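Local coordinates for protein dally-like, isoform A (Drosophila melanogaster, PDB 6XTZ) that binds the palmitoleate lipid of Wnt, shielding it so that signalling can act at a distance, and is probably a GPI-anchored cell-surface proteoglycan that also binds hedgehog family proteins, at residues S211-K216 with A520-H525. The protein carries 5 engineered substitutions. Sequence-based numbering, arbitrary orientation.
Sequences SEVAKK and ASQLSH
Gln522 reaches from helix 513-538 onto segment 211-216 of helix 185-216, where it meets Val213 and Lys216 in a contact of van der Waals packing between side chains and one backbone carbonyl, with no hydrogen bond across it. Its path is instructive. CB lies 4.1 Å from Val213 CB. Val213 and Gln522 are also where the two backbones come nearest, their CA atoms 5.1 Å apart. CG touches two things: the carbonyl O of Val213 at 3.5 Å and, just as near, CB of Lys216. A bend at the second torsion (chi2 53°) then swings the terminal amide across the root of the lysine, and CD comes to rest 3.4 Å from Lys216 CB. The amide end lies against CB and CG of Lys216, the two side chains crossing at about a right angle, while the lysine chain itself bends and carries its ammonium away from the partner helix. One turn further along helix 513-538, Val213 CG1 meets CB of His525 at 3.6 Å, approaching the imidazole obliquely. The backbone O of Ser521 stands 3.1 Å above one face of that ring, offset toward its rim. An alanine in place of Gln522 would lack the CG that rests on Val213 and the amide lying over Lys216, a loss likely to open a gap between the helices at this level. Phe265 of helix 263-283 touches both Val213 and Gln522, and the far side of 211-216 rests on helix 51-110 through Ala214 and Met76. With axes 9.4 Å apart and running at 162°, the pair is a nearly antiparallel helix packing within the elongated, mainly α-helical glypican core, joining helix 185-216 to a helix far later in the chain.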
ATOM      1  N   SER A 211       3.996   1.034  -3.072  1.00 37.12           N
ATOM      2  CA  SER A 211       4.404   1.251  -4.456  1.00 32.63           C
ATOM      3  C   SER A 211       5.814   0.731  -4.700  1.00 36.83           C
ATOM      4  O   SER A 211       6.117   0.230  -5.790  1.00 44.09           O
ATOM      5  CB  SER A 211       4.313   2.736  -4.807  1.00 35.22           C
ATOM      6  OG  SER A 211       4.840   2.984  -6.100  1.00 42.92           O
ATOM      7  N   GLU A 212       6.689   0.838  -3.698  1.00 40.54           N
ATOM      8  CA  GLU A 212       8.063   0.374  -3.858  1.00 38.41           C
ATOM      9  C   GLU A 212       8.132  -1.148  -3.875  1.00 41.16           C
ATOM     10  O   GLU A 212       8.812  -1.737  -4.725  1.00 47.50           O
ATOM     11  CB  GLU A 212       8.942   0.941  -2.744  1.00 40.52           C
ATOM     12  CG  GLU A 212       9.059   2.458  -2.751  1.00 51.20           C
ATOM     13  CD  GLU A 212       9.776   2.993  -1.526  1.00 56.11           C
ATOM     14  OE1 GLU A 212       9.918   2.240  -0.539  1.00 58.03           O
ATOM     15  OE2 GLU A 212      10.199   4.169  -1.551  1.00 62.37           O
ATOM     16  N   VAL A 213       7.438  -1.807  -2.942  1.00 36.01           N
ATOM     17  CA  VAL A 213       7.493  -3.264  -2.893  1.00 38.57           C
ATOM     18  C   VAL A 213       6.793  -3.871  -4.102  1.00 41.46           C
ATOM     19  O   VAL A 213       7.200  -4.931  -4.591  1.00 47.86           O
ATOM     20  CB  VAL A 213       6.906  -3.797  -1.570  1.00 40.93           C
ATOM     21  CG1 VAL A 213       7.686  -3.251  -0.385  1.00 41.91           C
ATOM     22  CG2 VAL A 213       5.425  -3.466  -1.449  1.00 39.58           C
ATOM     23  N   ALA A 214       5.745  -3.217  -4.610  1.00 41.00           N
ATOM     24  CA  ALA A 214       5.090  -3.708  -5.817  1.00 41.84           C
ATOM     25  C   ALA A 214       6.031  -3.644  -7.012  1.00 44.88           C
ATOM     26  O   ALA A 214       6.058  -4.560  -7.842  1.00 45.42           O
ATOM     27  CB  ALA A 214       3.817  -2.910  -6.092  1.00 36.80           C
ATOM     28  N   LYS A 215       6.819  -2.571  -7.111  1.00 45.05           N
ATOM     29  CA  LYS A 215       7.767  -2.450  -8.212  1.00 39.12           C
ATOM     30  C   LYS A 215       8.860  -3.509  -8.133  1.00 40.38           C
ATOM     31  O   LYS A 215       9.326  -3.994  -9.170  1.00 43.97           O
ATOM     32  CB  LYS A 215       8.378  -1.049  -8.220  1.00 35.47           C
ATOM     33  CG  LYS A 215       9.230  -0.741  -9.440  1.00 43.67           C
ATOM     34  CD  LYS A 215       9.696   0.709  -9.424  1.00 58.69           C
ATOM     35  CE  LYS A 215      10.535   1.041 -10.647  1.00 68.68           C
ATOM     36  NZ  LYS A 215      10.998   2.457 -10.630  1.00 73.40           N
ATOM     37  N   LYS A 216       9.275  -3.884  -6.921  1.00 40.74           N
ATOM     38  CA  LYS A 216      10.317  -4.893  -6.764  1.00 46.28           C
ATOM     39  C   LYS A 216       9.845  -6.290  -7.148  1.00 45.49           C
ATOM     40  O   LYS A 216      10.681  -7.148  -7.452  1.00 43.79           O
ATOM     41  CB  LYS A 216      10.831  -4.900  -5.326  1.00 49.32           C
ATOM     42  CG  LYS A 216      11.628  -3.668  -4.932  1.00 56.82           C
ATOM     43  CD  LYS A 216      13.002  -3.677  -5.577  1.00 64.66           C
ATOM     44  CE  LYS A 216      13.852  -2.520  -5.081  1.00 69.02           C
ATOM     45  NZ  LYS A 216      15.220  -2.548  -5.670  1.00 73.12           N
ATOM     46  N   ALA A 520      10.979 -12.125  -0.030  1.00 48.81           N
ATOM     47  CA  ALA A 520      11.043 -12.082   1.428  1.00 45.76           C
ATOM     48  C   ALA A 520      11.128 -10.650   1.941  1.00 48.14           C
ATOM     49  O   ALA A 520      10.382 -10.259   2.847  1.00 46.04           O
ATOM     50  CB  ALA A 520      12.232 -12.905   1.925  1.00 42.47           C
ATOM     51  N   SER A 521      12.036  -9.850   1.377  1.00 47.19           N
ATOM     52  CA  SER A 521      12.188  -8.475   1.841  1.00 49.26           C
ATOM     53  C   SER A 521      10.971  -7.632   1.483  1.00 46.86           C
ATOM     54  O   SER A 521      10.583  -6.738   2.245  1.00 48.53           O
ATOM     55  CB  SER A 521      13.459  -7.859   1.258  1.00 53.22           C
ATOM     56  OG  SER A 521      13.397  -7.812  -0.155  1.00 65.92           O
ATOM     57  N   GLN A 522      10.356  -7.897   0.329  1.00 43.16           N
ATOM     58  CA  GLN A 522       9.143  -7.176  -0.045  1.00 43.03           C
ATOM     59  C   GLN A 522       7.975  -7.569   0.847  1.00 44.10           C
ATOM     60  O   GLN A 522       7.122  -6.734   1.171  1.00 43.21           O
ATOM     61  CB  GLN A 522       8.805  -7.432  -1.511  1.00 53.43           C
ATOM     62  CG  GLN A 522       9.511  -6.504  -2.474  1.00 61.88           C
ATOM     63  CD  GLN A 522      11.013  -6.493  -2.276  1.00 67.28           C
ATOM     64  OE1 GLN A 522      11.667  -7.534  -2.344  1.00 73.79           O
ATOM     65  NE2 GLN A 522      11.567  -5.314  -2.018  1.00 64.62           N
ATOM     66  N   LEU A 523       7.916  -8.840   1.244  1.00 43.19           N
ATOM     67  CA  LEU A 523       6.883  -9.271   2.176  1.00 39.99           C
ATOM     68  C   LEU A 523       7.088  -8.642   3.548  1.00 44.22           C
ATOM     69  O   LEU A 523       6.120  -8.269   4.219  1.00 45.13           O
ATOM     70  CB  LEU A 523       6.884 -10.795   2.273  1.00 35.76           C
ATOM     71  CG  LEU A 523       5.662 -11.458   2.899  1.00 42.31           C
ATOM     72  CD1 LEU A 523       4.416 -11.145   2.089  1.00 43.92           C
ATOM     73  CD2 LEU A 523       5.890 -12.956   2.988  1.00 40.15           C
ATOM     74  N   SER A 524       8.346  -8.500   3.973  1.00 43.73           N
ATOM     75  CA  SER A 524       8.629  -7.932   5.286  1.00 43.69           C
ATOM     76  C   SER A 524       8.323  -6.439   5.323  1.00 44.20           C
ATOM     77  O   SER A 524       7.801  -5.935   6.324  1.00 47.26           O
ATOM     78  CB  SER A 524      10.086  -8.194   5.663  1.00 49.64           C
ATOM     79  OG  SER A 524      10.383  -7.679   6.949  1.00 57.00           O
ATOM     80  N   HIS A 525       8.645  -5.716   4.247  1.00 40.98           N
ATOM     81  CA  HIS A 525       8.330  -4.291   4.198  1.00 43.17           C
ATOM     82  C   HIS A 525       6.825  -4.060   4.165  1.00 44.56           C
ATOM     83  O   HIS A 525       6.318  -3.141   4.820  1.00 38.22           O
ATOM     84  CB  HIS A 525       8.992  -3.643   2.983  1.00 44.72           C
ATOM     85  CG  HIS A 525      10.486  -3.589   3.062  1.00 52.39           C
ATOM     86  ND1 HIS A 525      11.167  -3.527   4.258  1.00 56.16           N
ATOM     87  CD2 HIS A 525      11.431  -3.586   2.092  1.00 54.84           C
ATOM     88  CE1 HIS A 525      12.466  -3.488   4.022  1.00 54.66           C
ATOM     89  NE2 HIS A 525      12.653  -3.524   2.714  1.00 55.67           N
TER